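Local coordinates for beta-fructofuranosidase (Arthrobacter, PDB 3WPU), which belongs to the levansucrase/invertase family of enzymes, whose members share a five-bladed beta-propeller fold, at residues T11-Q16 with R30-Q35; Y371-D376 with Y382-G387. All blocks are in the same frame, centred on the assembly; numbering follows the deposited sequence.

Contact 1 of 2, residues T11-Q16 with R30-Q35; sequences TIHTQQ and RADARQ
His13 and Asp32 approach from opposite directions, imidazole edge to carboxylate, while the side chain of Thr11 crosses that of Asp32 at about a right angle. His13 NE2 donates to Asp32 OD2 at 2.7 Å with an N-H...O angle of 166°, and OD2 lies close to the imidazole plane, accepting the hydrogen bond on its syn lone pair. The two flat groups are not coplanar, however; ring and carboxylate are turned 44° apart. The second oxygen faces the backbone: Thr11 N meets Asp32 OD1 at 2.9 Å, nearly in line with the CG-OD1 bond. A water, reaching Asp32 OD1 from another direction, donates to it at 2.7 Å and to Thr11 O at 2.8 Å. With CG of Asp32 anti to its own carbonyl carbon (chi1 -70°), the carboxylate reaches out from helix 30-38 to the extended N-terminal chain. Thr11 CG2 sits 3.9 Å above one face of the His13 ring, toward its rim, and Thr11 OG1 rests 3.7 Å from Ala31 CB while bonding to Gly282 O and Thr29 OG1. Both carboxylate oxygens thus tie the N-terminal segment to the helix. Because His13 ND1 is also bonded, to Asp381 OD1, the imidazole is held at both nitrogens by carboxylates, an environment that would probably stabilise its doubly protonated, positive form.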
loop_
_atom_site.group_PDB
_atom_site.type_symbol
_atom_site.label_atom_id
_atom_site.label_comp_id
_atom_site.label_asym_id
_atom_site.label_seq_id
_atom_site.Cartn_x
_atom_site.Cartn_y
_atom_site.Cartn_z
ATOM N N THR A 11 13.204 -18.884 -11.257
ATOM C CA THR A 11 13.134 -18.549 -12.666
ATOM C C THR A 11 14.212 -17.535 -12.959
ATOM O O THR A 11 14.522 -16.689 -12.131
ATOM C CB THR A 11 11.736 -17.963 -12.995
ATOM O OG1 THR A 11 10.729 -18.912 -12.625
ATOM C CG2 THR A 11 11.591 -17.664 -14.455
ATOM N N ILE A 12 14.793 -17.612 -14.154
ATOM C CA ILE A 12 15.730 -16.592 -14.591
ATOM C C ILE A 12 14.923 -15.427 -15.144
ATOM O O ILE A 12 14.138 -15.607 -16.084
ATOM C CB ILE A 12 16.711 -17.136 -15.650
ATOM C CG1 ILE A 12 17.574 -18.246 -15.029
ATOM C CG2 ILE A 12 17.591 -16.012 -16.152
ATOM C CD1 ILE A 12 18.580 -18.867 -15.984
ATOM N N HIS A 13 15.092 -14.257 -14.520
ATOM C CA HIS A 13 14.426 -13.028 -14.944
ATOM C C HIS A 13 15.514 -12.042 -15.367
ATOM O O HIS A 13 16.549 -11.925 -14.716
ATOM C CB HIS A 13 13.623 -12.390 -13.815
ATOM C CG HIS A 13 12.413 -13.165 -13.397
ATOM N ND1 HIS A 13 11.215 -13.099 -14.071
ATOM C CD2 HIS A 13 12.197 -13.977 -12.329
ATOM C CE1 HIS A 13 10.321 -13.863 -13.460
ATOM N NE2 HIS A 13 10.889 -14.388 -12.393
ATOM N N THR A 14 15.275 -11.327 -16.454
ATOM C CA THR A 14 16.309 -10.473 -17.029
ATOM C C THR A 14 16.301 -9.027 -16.583
ATOM O O THR A 14 17.258 -8.302 -16.855
ATOM C CB THR A 14 16.178 -10.459 -18.561
ATOM O OG1 THR A 14 15.001 -9.748 -18.927
ATOM C CG2 THR A 14 16.073 -11.870 -19.101
ATOM N N GLN A 15 15.207 -8.592 -15.947
ATOM C CA GLN A 15 14.969 -7.185 -15.597
ATOM C C GLN A 15 14.832 -6.237 -16.784
ATOM O O GLN A 15 14.752 -5.033 -16.587
ATOM C CB GLN A 15 16.030 -6.665 -14.628
ATOM C CG GLN A 15 16.008 -7.399 -13.290
ATOM C CD GLN A 15 16.910 -6.749 -12.277
ATOM O OE1 GLN A 15 16.907 -5.518 -12.118
ATOM N NE2 GLN A 15 17.700 -7.563 -11.580
ATOM N N GLN A 16 14.812 -6.778 -17.998
ATOM C CA GLN A 16 14.774 -5.922 -19.190
ATOM C C GLN A 16 13.487 -5.090 -19.212
ATOM O O GLN A 16 12.391 -5.576 -18.862
ATOM C CB GLN A 16 14.936 -6.743 -20.474
ATOM C CG GLN A 16 13.782 -7.639 -20.853
ATOM C CD GLN A 16 14.183 -8.650 -21.918
ATOM O OE1 GLN A 16 14.296 -8.297 -23.102
ATOM N NE2 GLN A 16 14.424 -9.903 -21.508
ATOM N N ARG A 30 5.637 -19.981 -9.956
ATOM C CA ARG A 30 5.605 -20.985 -8.882
ATOM C C ARG A 30 7.025 -21.360 -8.438
ATOM O O ARG A 30 7.270 -21.528 -7.260
ATOM C CB ARG A 30 4.810 -22.215 -9.318
ATOM C CG ARG A 30 3.323 -21.931 -9.426
ATOM C CD ARG A 30 2.491 -23.173 -9.732
ATOM N NE ARG A 30 2.597 -24.261 -8.760
ATOM C CZ ARG A 30 1.836 -24.395 -7.679
ATOM N NH1 ARG A 30 0.920 -23.484 -7.374
ATOM N NH2 ARG A 30 2.003 -25.443 -6.885
ATOM N N ALA A 31 7.967 -21.439 -9.379
ATOM C CA ALA A 31 9.357 -21.717 -9.067
ATOM C C ALA A 31 9.917 -20.620 -8.156
ATOM O O ALA A 31 10.607 -20.914 -7.171
ATOM C CB ALA A 31 10.171 -21.817 -10.354
ATOM N N ASP A 32 9.588 -19.370 -8.467
ATOM C CA ASP A 32 10.003 -18.203 -7.657
ATOM C C ASP A 32 9.399 -18.345 -6.246
ATOM O O ASP A 32 10.102 -18.285 -5.244
ATOM C CB ASP A 32 9.524 -16.882 -8.307
ATOM C CG ASP A 32 10.259 -16.529 -9.619
ATOM O OD1 ASP A 32 11.375 -17.037 -9.869
ATOM O OD2 ASP A 32 9.702 -15.686 -10.364
ATOM N N ALA A 33 8.094 -18.541 -6.193
ATOM C CA ALA A 33 7.391 -18.578 -4.927
ATOM C C ALA A 33 7.857 -19.744 -4.058
ATOM O O ALA A 33 7.816 -19.658 -2.809
ATOM C CB ALA A 33 5.875 -18.616 -5.170
ATOM N N ARG A 34 8.336 -20.824 -4.665
ATOM C CA ARG A 34 8.810 -21.970 -3.869
ATOM C C ARG A 34 10.123 -21.688 -3.157
ATOM O O ARG A 34 10.483 -22.370 -2.207
ATOM C CB ARG A 34 8.847 -23.271 -4.691
ATOM C CG ARG A 34 7.451 -23.779 -5.005
ATOM C CD ARG A 34 7.423 -24.997 -5.918
ATOM N NE ARG A 34 8.076 -26.171 -5.335
ATOM C CZ ARG A 34 8.416 -27.273 -6.013
ATOM N NH1 ARG A 34 8.210 -27.368 -7.325
ATOM N NH2 ARG A 34 9.014 -28.279 -5.372
ATOM N N GLN A 35 10.828 -20.635 -3.564
ATOM C CA GLN A 35 12.005 -20.200 -2.817
ATOM C C GLN A 35 11.657 -19.821 -1.367
ATOM O O GLN A 35 12.477 -19.964 -0.481
ATOM C CB GLN A 35 12.671 -19.012 -3.493
ATOM C CG GLN A 35 13.083 -19.220 -4.945
ATOM C CD GLN A 35 13.795 -20.535 -5.192
ATOM O OE1 GLN A 35 14.895 -20.770 -4.690
ATOM N NE2 GLN A 35 13.175 -21.378 -5.975
HETATM O O HOH W 1 13.629 -15.521 -9.720
#

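Contact 2 of 2, residues Y371-D376 with Y382-G387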
loop_
_atom_site.group_PDB
_atom_site.type_symbol
_atom_site.label_atom_id
_atom_site.label_comp_id
_atom_site.label_asym_id
_atom_site.label_seq_id
_atom_site.Cartn_x
_atom_site.Cartn_y
_atom_site.Cartn_z
ATOM N N TYR A 371 5.916 -8.162 -0.469
ATOM C CA TYR A 371 6.630 -8.835 -1.535
ATOM C C TYR A 371 7.087 -7.747 -2.482
ATOM O O TYR A 371 6.440 -6.700 -2.584
ATOM C CB TYR A 371 5.726 -9.889 -2.195
ATOM C CG TYR A 371 5.494 -11.038 -1.231
ATOM C CD1 TYR A 371 4.534 -10.946 -0.247
ATOM C CD2 TYR A 371 6.315 -12.161 -1.259
ATOM C CE1 TYR A 371 4.338 -11.971 0.665
ATOM C CE2 TYR A 371 6.140 -13.188 -0.345
ATOM C CZ TYR A 371 5.183 -13.073 0.632
ATOM O OH TYR A 371 5.043 -14.131 1.524
ATOM N N GLY A 372 8.226 -7.966 -3.105
ATOM C CA GLY A 372 8.735 -6.985 -4.058
ATOM C C GLY A 372 9.517 -7.560 -5.185
ATOM O O GLY A 372 9.936 -8.727 -5.183
ATOM N N PHE A 373 9.731 -6.690 -6.176
ATOM C CA PHE A 373 10.192 -7.064 -7.505
ATOM C C PHE A 373 10.993 -5.897 -8.075
ATOM O O PHE A 373 10.612 -4.761 -7.864
ATOM C CB PHE A 373 8.988 -7.381 -8.410
ATOM C CG PHE A 373 8.040 -8.389 -7.818
ATOM C CD1 PHE A 373 8.139 -9.738 -8.115
ATOM C CD2 PHE A 373 7.070 -7.954 -6.927
ATOM C CE1 PHE A 373 7.288 -10.662 -7.529
ATOM C CE2 PHE A 373 6.218 -8.863 -6.334
ATOM C CZ PHE A 373 6.327 -10.213 -6.634
ATOM N N VAL A 374 12.104 -6.164 -8.769
ATOM C CA VAL A 374 12.912 -5.066 -9.271
ATOM C C VAL A 374 13.225 -5.253 -10.737
ATOM O O VAL A 374 13.425 -6.367 -11.202
ATOM C CB VAL A 374 14.225 -4.930 -8.452
ATOM C CG1 VAL A 374 15.141 -6.143 -8.576
ATOM C CG2 VAL A 374 14.933 -3.637 -8.820
ATOM N N GLY A 375 13.275 -4.135 -11.455
ATOM C CA GLY A 375 13.659 -4.227 -12.854
ATOM C C GLY A 375 14.072 -2.889 -13.359
ATOM O O GLY A 375 14.130 -1.913 -12.628
ATOM N N ASP A 376 14.347 -2.843 -14.658
ATOM C CA ASP A 376 14.873 -1.643 -15.277
ATOM C C ASP A 376 13.842 -0.648 -15.803
ATOM O O ASP A 376 14.216 0.385 -16.350
ATOM C CB ASP A 376 15.815 -2.057 -16.422
ATOM C CG ASP A 376 17.123 -2.642 -15.909
ATOM O OD1 ASP A 376 17.549 -2.305 -14.790
ATOM O OD2 ASP A 376 17.760 -3.400 -16.663
ATOM N N TYR A 382 10.513 -8.345 -14.331
ATOM C CA TYR A 382 10.834 -8.131 -12.931
ATOM C C TYR A 382 11.491 -9.353 -12.279
ATOM O O TYR A 382 11.085 -10.497 -12.519
ATOM C CB TYR A 382 9.563 -7.801 -12.157
ATOM C CG TYR A 382 9.114 -6.356 -12.226
ATOM C CD1 TYR A 382 8.056 -5.958 -13.053
ATOM C CD2 TYR A 382 9.747 -5.375 -11.449
ATOM C CE1 TYR A 382 7.656 -4.623 -13.128
ATOM C CE2 TYR A 382 9.332 -4.050 -11.506
ATOM C CZ TYR A 382 8.282 -3.680 -12.340
ATOM O OH TYR A 382 7.915 -2.347 -12.349
ATOM N N GLN A 383 12.502 -9.067 -11.468
ATOM C CA GLN A 383 13.177 -10.054 -10.655
ATOM C C GLN A 383 12.559 -9.990 -9.263
ATOM O O GLN A 383 12.748 -8.989 -8.574
ATOM C CB GLN A 383 14.645 -9.684 -10.541
ATOM C CG GLN A 383 15.454 -10.535 -9.591
ATOM C CD GLN A 383 15.401 -11.995 -9.992
ATOM O OE1 GLN A 383 15.836 -12.362 -11.096
ATOM N NE2 GLN A 383 14.799 -12.821 -9.158
ATOM N N PRO A 384 11.859 -11.048 -8.846
ATOM C CA PRO A 384 11.422 -11.046 -7.441
ATOM C C PRO A 384 12.591 -10.983 -6.478
ATOM O O PRO A 384 13.633 -11.608 -6.709
ATOM C CB PRO A 384 10.687 -12.378 -7.317
ATOM C CG PRO A 384 10.218 -12.705 -8.687
ATOM C CD PRO A 384 11.395 -12.258 -9.538
ATOM N N LEU A 385 12.447 -10.210 -5.408
ATOM C CA LEU A 385 13.576 -9.905 -4.524
ATOM C C LEU A 385 13.996 -11.094 -3.672
ATOM O O LEU A 385 13.202 -12.041 -3.463
ATOM C CB LEU A 385 13.243 -8.724 -3.595
ATOM C CG LEU A 385 12.926 -7.400 -4.279
ATOM C CD1 LEU A 385 12.280 -6.455 -3.283
ATOM C CD2 LEU A 385 14.168 -6.795 -4.920
ATOM N N ASN A 386 15.244 -11.054 -3.207
ATOM C CA ASN A 386 15.763 -12.003 -2.205
ATOM C C ASN A 386 15.720 -13.470 -2.661
ATOM O O ASN A 386 14.870 -14.263 -2.252
ATOM C CB ASN A 386 15.056 -11.750 -0.856
ATOM C CG ASN A 386 15.316 -10.347 -0.351
ATOM O OD1 ASN A 386 14.388 -9.554 -0.054
ATOM N ND2 ASN A 386 16.553 -10.011 -0.296
ATOM N N GLY A 387 16.659 -13.810 -3.544
ATOM C CA GLY A 387 16.806 -15.163 -4.060
ATOM C C GLY A 387 15.717 -15.562 -5.035
ATOM O O GLY A 387 15.484 -16.741 -5.260
#
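The Tyr382 ring meets the backbone of the facing strand, with Val374 N in its plane at the edge and Tyr382 CD2 within 3.6 Å of Val374 C. The ring of Phe373 has Trp28 as an edge-to-face partner, and its CD1 packs 3.7 Å from Pro384 CG, the two side chains meeting at a slant. Tyr382, Phe373 and Pro384 belong to a beta hairpin, strand 369-375 with strand 383-384, within an antiparallel sheet that also contains strand 348-355. The bridges define the register. Val374 and Gln383 form a hydrogen-bonded pair: Val374 N donates to Gln383 O at 2.9 Å, and Gln383 N returns a nearly straight bond to Val374 O. The first of these donors stands above the plane of the Gln383 carbonyl, not on a lone pair. Phe373 and Pro384 form the neighbouring non-hydrogen-bonded pair, with CA atoms 4.2 Å apart, a position that asks no N-H of the proline. Their side chains share one face of the sheet; Val374 and Gln383 start out on the other. There CG1 of Val374, set between backbone N and carbonyl carbon (chi1 64°), meets Leu385 CD2 at 3.8 Å. Leu385 continues the pairing where the second strand passes into a weakly bonded helical turn: its N reaches Gly372 O at 2.9 Å, and its CD1 packs directly on the side-chain-free backbone, 3.5 Å from Gly372 C. The phenol oxygen of Tyr382 is held from outside by Ile378 O and Ser349 OG. Gln383, bent at chi2, curls over the following residue, and its NE2 donates to Pro384 O at 3.0 Å, in the carbonyl plane and on a lone pair.

How the contacts relate
Contacts 1 and 2 follow one another in sequence and touch in space, their centres about 8 Å apart. Contact 1 is the more peripheral, centred about 23 Å from the middle of the chain against about 17 Å for contact 2. The N-terminal segment of contact 1 runs beside the hairpin: Gln15 O and Asp376 N make a probable hydrogen bond at 2.9 Å, and Lys348 NZ bonds to the side chains of both residues. Pro384 packs against both segments of contact 1, its CD 3.4 Å from His13 CD2 and its CG 3.5 Å from Asp32 OD2. The histidine-carboxylate pair of residues 11-16 and 30-35 therefore rests on the second strand of the hairpin.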